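Local coordinates for protein aldolase (Klebsiella pneumoniae, PDB 6VOQ) that belongs to the class II aldolase and adducin family and binds zinc as a FucA-like protein built from four chains, at residues 115-129 against 175-187. Residues are numbered along the deposited sequence; the frame is centred on the assembly and turned at random.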
# COMPACT_ATOMS: atom_id res chain seq x y z
N ILE A 115 -8.76 -22.44 -2.40
CA ILE A 115 -7.37 -22.04 -2.50
C ILE A 115 -6.53 -23.28 -2.79
O ILE A 115 -6.35 -24.14 -1.93
CB ILE A 115 -6.89 -21.33 -1.23
CG1 ILE A 115 -7.86 -20.19 -0.89
CG2 ILE A 115 -5.51 -20.76 -1.46
CD1 ILE A 115 -7.37 -19.27 0.16
N ARG A 116 -6.04 -23.37 -4.01
CA ARG A 116 -5.12 -24.42 -4.42
C ARG A 116 -3.71 -24.10 -3.92
O ARG A 116 -3.09 -23.14 -4.41
CB ARG A 116 -5.14 -24.57 -5.93
CG ARG A 116 -4.40 -25.77 -6.47
CD ARG A 116 -4.68 -25.83 -7.95
NE ARG A 116 -3.79 -26.69 -8.69
CZ ARG A 116 -3.60 -26.59 -10.00
NH1 ARG A 116 -4.24 -25.64 -10.69
NH2 ARG A 116 -2.78 -27.43 -10.62
N PRO A 117 -3.16 -24.88 -2.99
CA PRO A 117 -1.98 -24.42 -2.25
C PRO A 117 -0.69 -24.46 -3.07
O PRO A 117 -0.34 -25.47 -3.68
CB PRO A 117 -1.93 -25.39 -1.05
CG PRO A 117 -2.63 -26.61 -1.52
CD PRO A 117 -3.70 -26.14 -2.47
N PHE A 118 0.02 -23.32 -3.06
CA PHE A 118 1.38 -23.20 -3.56
C PHE A 118 2.33 -22.70 -2.48
O PHE A 118 3.50 -22.43 -2.79
CB PHE A 118 1.45 -22.25 -4.76
CG PHE A 118 0.69 -20.97 -4.56
CD1 PHE A 118 1.24 -19.92 -3.86
CD2 PHE A 118 -0.60 -20.84 -5.07
CE1 PHE A 118 0.54 -18.74 -3.66
CE2 PHE A 118 -1.31 -19.66 -4.88
CZ PHE A 118 -0.75 -18.61 -4.17
N THR A 119 1.86 -22.50 -1.26
CA THR A 119 2.66 -22.19 -0.09
C THR A 119 2.11 -23.01 1.05
O THR A 119 0.91 -23.33 1.08
CB THR A 119 2.60 -20.70 0.28
OG1 THR A 119 1.24 -20.26 0.26
CG2 THR A 119 3.42 -19.89 -0.70
N PRO A 120 2.95 -23.41 2.02
CA PRO A 120 2.51 -24.36 3.04
C PRO A 120 1.65 -23.77 4.15
O PRO A 120 0.97 -24.53 4.85
CB PRO A 120 3.83 -24.89 3.61
CG PRO A 120 4.75 -23.75 3.46
CD PRO A 120 4.37 -23.06 2.17
N TYR A 121 1.63 -22.45 4.32
CA TYR A 121 1.20 -21.88 5.59
C TYR A 121 -0.32 -21.89 5.75
O TYR A 121 -0.81 -22.11 6.87
CB TYR A 121 1.79 -20.48 5.72
CG TYR A 121 3.29 -20.55 5.54
CD1 TYR A 121 4.09 -21.15 6.51
CD2 TYR A 121 3.90 -20.09 4.37
CE1 TYR A 121 5.45 -21.26 6.35
CE2 TYR A 121 5.27 -20.19 4.20
CZ TYR A 121 6.04 -20.78 5.20
OH TYR A 121 7.41 -20.89 5.06
N VAL A 122 -1.08 -21.68 4.68
CA VAL A 122 -2.53 -21.78 4.80
C VAL A 122 -2.94 -23.22 5.13
O VAL A 122 -3.89 -23.44 5.89
CB VAL A 122 -3.21 -21.27 3.51
CG1 VAL A 122 -4.68 -21.67 3.47
CG2 VAL A 122 -3.08 -19.77 3.44
N VAL A 123 -2.22 -24.20 4.59
CA VAL A 123 -2.54 -25.60 4.88
C VAL A 123 -2.27 -25.91 6.34
O VAL A 123 -3.05 -26.61 7.00
CB VAL A 123 -1.74 -26.53 3.96
CG1 VAL A 123 -2.27 -27.95 4.03
CG2 VAL A 123 -1.73 -26.00 2.54
N MET A 124 -1.15 -25.42 6.87
CA MET A 124 -0.77 -25.76 8.23
C MET A 124 -1.73 -25.14 9.23
O MET A 124 -2.16 -25.80 10.18
CB MET A 124 0.66 -25.30 8.52
CG MET A 124 1.70 -25.96 7.63
SD MET A 124 3.33 -25.26 7.86
CE MET A 124 3.63 -25.69 9.56
N ARG A 125 -2.07 -23.87 9.03
CA ARG A 125 -2.76 -23.12 10.06
C ARG A 125 -4.26 -23.02 9.82
O ARG A 125 -5.00 -22.82 10.79
CB ARG A 125 -2.17 -21.71 10.17
CG ARG A 125 -0.65 -21.73 10.27
CD ARG A 125 -0.03 -20.36 10.02
NE ARG A 125 -0.22 -19.49 11.17
CZ ARG A 125 -1.05 -18.45 11.18
NH1 ARG A 125 -1.77 -18.17 10.11
NH2 ARG A 125 -1.16 -17.70 12.27
N VAL A 126 -4.73 -23.18 8.59
CA VAL A 126 -6.14 -22.96 8.33
C VAL A 126 -6.76 -24.24 7.79
O VAL A 126 -7.77 -24.72 8.32
CB VAL A 126 -6.36 -21.78 7.36
CG1 VAL A 126 -7.83 -21.48 7.23
CG2 VAL A 126 -5.63 -20.54 7.87
N GLY A 127 -6.17 -24.80 6.75
CA GLY A 127 -6.75 -25.92 6.04
C GLY A 127 -7.54 -25.47 4.84
O GLY A 127 -7.36 -24.37 4.32
N ASP A 128 -8.46 -26.33 4.40
CA ASP A 128 -9.29 -26.01 3.25
C ASP A 128 -10.24 -24.87 3.58
O ASP A 128 -10.66 -24.68 4.72
CB ASP A 128 -10.09 -27.22 2.79
CG ASP A 128 -9.22 -28.29 2.15
OD1 ASP A 128 -7.98 -28.13 2.14
OD2 ASP A 128 -9.78 -29.29 1.66
N VAL A 129 -10.60 -24.12 2.54
CA VAL A 129 -11.50 -22.98 2.66
C VAL A 129 -12.73 -23.19 1.78
O VAL A 129 -12.64 -23.06 0.55
CB VAL A 129 -10.78 -21.67 2.30
CG1 VAL A 129 -11.72 -20.50 2.50
CG2 VAL A 129 -9.51 -21.50 3.17
N ASN A 175 -3.97 -13.35 12.45
CA ASN A 175 -2.83 -13.90 11.73
C ASN A 175 -3.30 -14.87 10.65
O ASN A 175 -2.77 -14.86 9.53
CB ASN A 175 -1.87 -14.59 12.69
CG ASN A 175 -1.14 -13.62 13.60
OD1 ASN A 175 -1.16 -12.40 13.38
ND2 ASN A 175 -0.48 -14.15 14.63
N ASN A 176 -4.28 -15.72 10.96
CA ASN A 176 -4.87 -16.59 9.93
C ASN A 176 -5.45 -15.77 8.79
O ASN A 176 -5.27 -16.12 7.62
CB ASN A 176 -5.96 -17.46 10.53
CG ASN A 176 -5.41 -18.45 11.52
OD1 ASN A 176 -4.21 -18.72 11.54
ND2 ASN A 176 -6.29 -19.01 12.34
N THR A 177 -6.17 -14.69 9.12
CA THR A 177 -6.75 -13.85 8.09
C THR A 177 -5.67 -13.20 7.24
O THR A 177 -5.78 -13.15 6.01
CB THR A 177 -7.63 -12.76 8.72
OG1 THR A 177 -8.62 -13.37 9.54
CG2 THR A 177 -8.31 -11.95 7.64
N GLU A 178 -4.61 -12.70 7.88
CA GLU A 178 -3.55 -12.07 7.12
C GLU A 178 -2.84 -13.08 6.24
O GLU A 178 -2.47 -12.76 5.11
CB GLU A 178 -2.57 -11.38 8.07
CG GLU A 178 -3.10 -10.10 8.63
CD GLU A 178 -2.29 -9.61 9.79
OE1 GLU A 178 -2.01 -10.42 10.69
OE2 GLU A 178 -1.94 -8.42 9.82
N GLU A 179 -2.64 -14.30 6.74
CA GLU A 179 -2.05 -15.34 5.91
C GLU A 179 -2.95 -15.68 4.73
O GLU A 179 -2.47 -15.84 3.60
CB GLU A 179 -1.76 -16.57 6.76
CG GLU A 179 -0.93 -17.63 6.05
CD GLU A 179 0.47 -17.14 5.72
OE1 GLU A 179 1.09 -16.49 6.58
OE2 GLU A 179 0.93 -17.40 4.59
N LEU A 180 -4.26 -15.78 4.96
CA LEU A 180 -5.18 -16.08 3.88
C LEU A 180 -5.18 -14.97 2.84
O LEU A 180 -5.15 -15.23 1.63
CB LEU A 180 -6.59 -16.28 4.42
CG LEU A 180 -6.93 -17.68 4.87
CD1 LEU A 180 -8.20 -17.61 5.71
CD2 LEU A 180 -7.08 -18.59 3.65
N GLU A 181 -5.25 -13.71 3.29
CA GLU A 181 -5.30 -12.60 2.35
C GLU A 181 -4.04 -12.54 1.51
O GLU A 181 -4.10 -12.34 0.29
CB GLU A 181 -5.52 -11.29 3.11
CG GLU A 181 -5.32 -10.03 2.28
CD GLU A 181 -6.41 -9.79 1.24
OE1 GLU A 181 -7.44 -10.50 1.23
OE2 GLU A 181 -6.23 -8.87 0.42
N GLU A 182 -2.88 -12.76 2.15
CA GLU A 182 -1.62 -12.81 1.43
C GLU A 182 -1.59 -13.93 0.41
O GLU A 182 -1.04 -13.78 -0.69
CB GLU A 182 -0.48 -12.97 2.44
CG GLU A 182 0.87 -13.10 1.83
CD GLU A 182 1.29 -11.85 1.09
OE1 GLU A 182 2.11 -11.98 0.16
OE2 GLU A 182 0.79 -10.75 1.43
N THR A 183 -2.20 -15.07 0.73
CA THR A 183 -2.27 -16.17 -0.22
C THR A 183 -3.21 -15.84 -1.38
O THR A 183 -2.89 -16.11 -2.54
CB THR A 183 -2.68 -17.45 0.49
OG1 THR A 183 -1.64 -17.85 1.38
CG2 THR A 183 -2.90 -18.57 -0.52
N ALA A 184 -4.37 -15.25 -1.08
CA ALA A 184 -5.25 -14.79 -2.14
C ALA A 184 -4.57 -13.74 -3.01
O ALA A 184 -4.67 -13.78 -4.23
CB ALA A 184 -6.55 -14.23 -1.54
N ARG A 185 -3.83 -12.83 -2.38
CA ARG A 185 -3.11 -11.83 -3.15
C ARG A 185 -2.08 -12.48 -4.08
O ARG A 185 -1.89 -12.04 -5.22
CB ARG A 185 -2.45 -10.84 -2.19
CG ARG A 185 -1.75 -9.69 -2.89
CD ARG A 185 -1.01 -8.84 -1.90
NE ARG A 185 -0.29 -7.75 -2.54
CZ ARG A 185 0.72 -7.11 -1.97
NH1 ARG A 185 1.11 -7.46 -0.75
NH2 ARG A 185 1.33 -6.12 -2.60
N LEU A 186 -1.42 -13.53 -3.61
CA LEU A 186 -0.45 -14.21 -4.44
C LEU A 186 -1.10 -14.82 -5.67
O LEU A 186 -0.50 -14.84 -6.74
CB LEU A 186 0.27 -15.28 -3.64
CG LEU A 186 1.33 -14.74 -2.70
CD1 LEU A 186 1.67 -15.78 -1.66
CD2 LEU A 186 2.54 -14.35 -3.52
N ILE A 187 -2.33 -15.32 -5.52
CA ILE A 187 -3.06 -15.85 -6.67
C ILE A 187 -3.14 -14.80 -7.77
O ILE A 187 -2.76 -15.04 -8.91
CB ILE A 187 -4.44 -16.35 -6.23
CG1 ILE A 187 -4.30 -17.58 -5.34
CG2 ILE A 187 -5.31 -16.69 -7.44
CD1 ILE A 187 -5.58 -18.05 -4.69
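Val122 meets Thr183 where the short helix 121-125 runs roughly antiparallel (150°) to the helical segment 175-187, the axes coming within 9.9 Å. Thr183 suits this buried face because it can hide its own polarity. From CB, which lies against Val122 CG2, its two branches part. OG1 hydrogen-bonds back to Glu179 O, reaching that carbonyl from the face opposite to the one used by Thr183 N, so two bonds grip one oxygen; the same OG1 lies 3.2 Å from Val122 CG2. The methyl CG2, anti to the backbone N (the hydroxyl has chi1 -67°), points on to Ile115 CG2 at 3.5 Å.

One turn earlier, the forked end of Leu180 suits a place among branched aliphatic residues, each methyl finding its own neighbours: CD2 meets Ile115 CD1 at 3.6 Å and Val129 CG2 at 3.8 Å, while CD1 faces Val126 CG1. At the far end Phe118, flat and apolar, fits its edge against two aliphatic side chains, Leu186 CB lying 3.5 Å from CE1 and Ile187 CG1 near CE2. Arg125, poorly ordered, bends at chi3 (75°) and lays one guanidinium face over Asn176 OD1; NH1 is 2.9 Å from that oxygen, but the angle is too poor for a hydrogen bond. Asn176 is held instead through ND2, bonded to Thr166 O.

Leu180 also touches Leu100 of helix 98-104, Val165 of strand 162-167 and Ala155 of strand 155-158, which Val126 touches too, while Tyr121, beside a zinc ion, stacks on His96 of a second subunit.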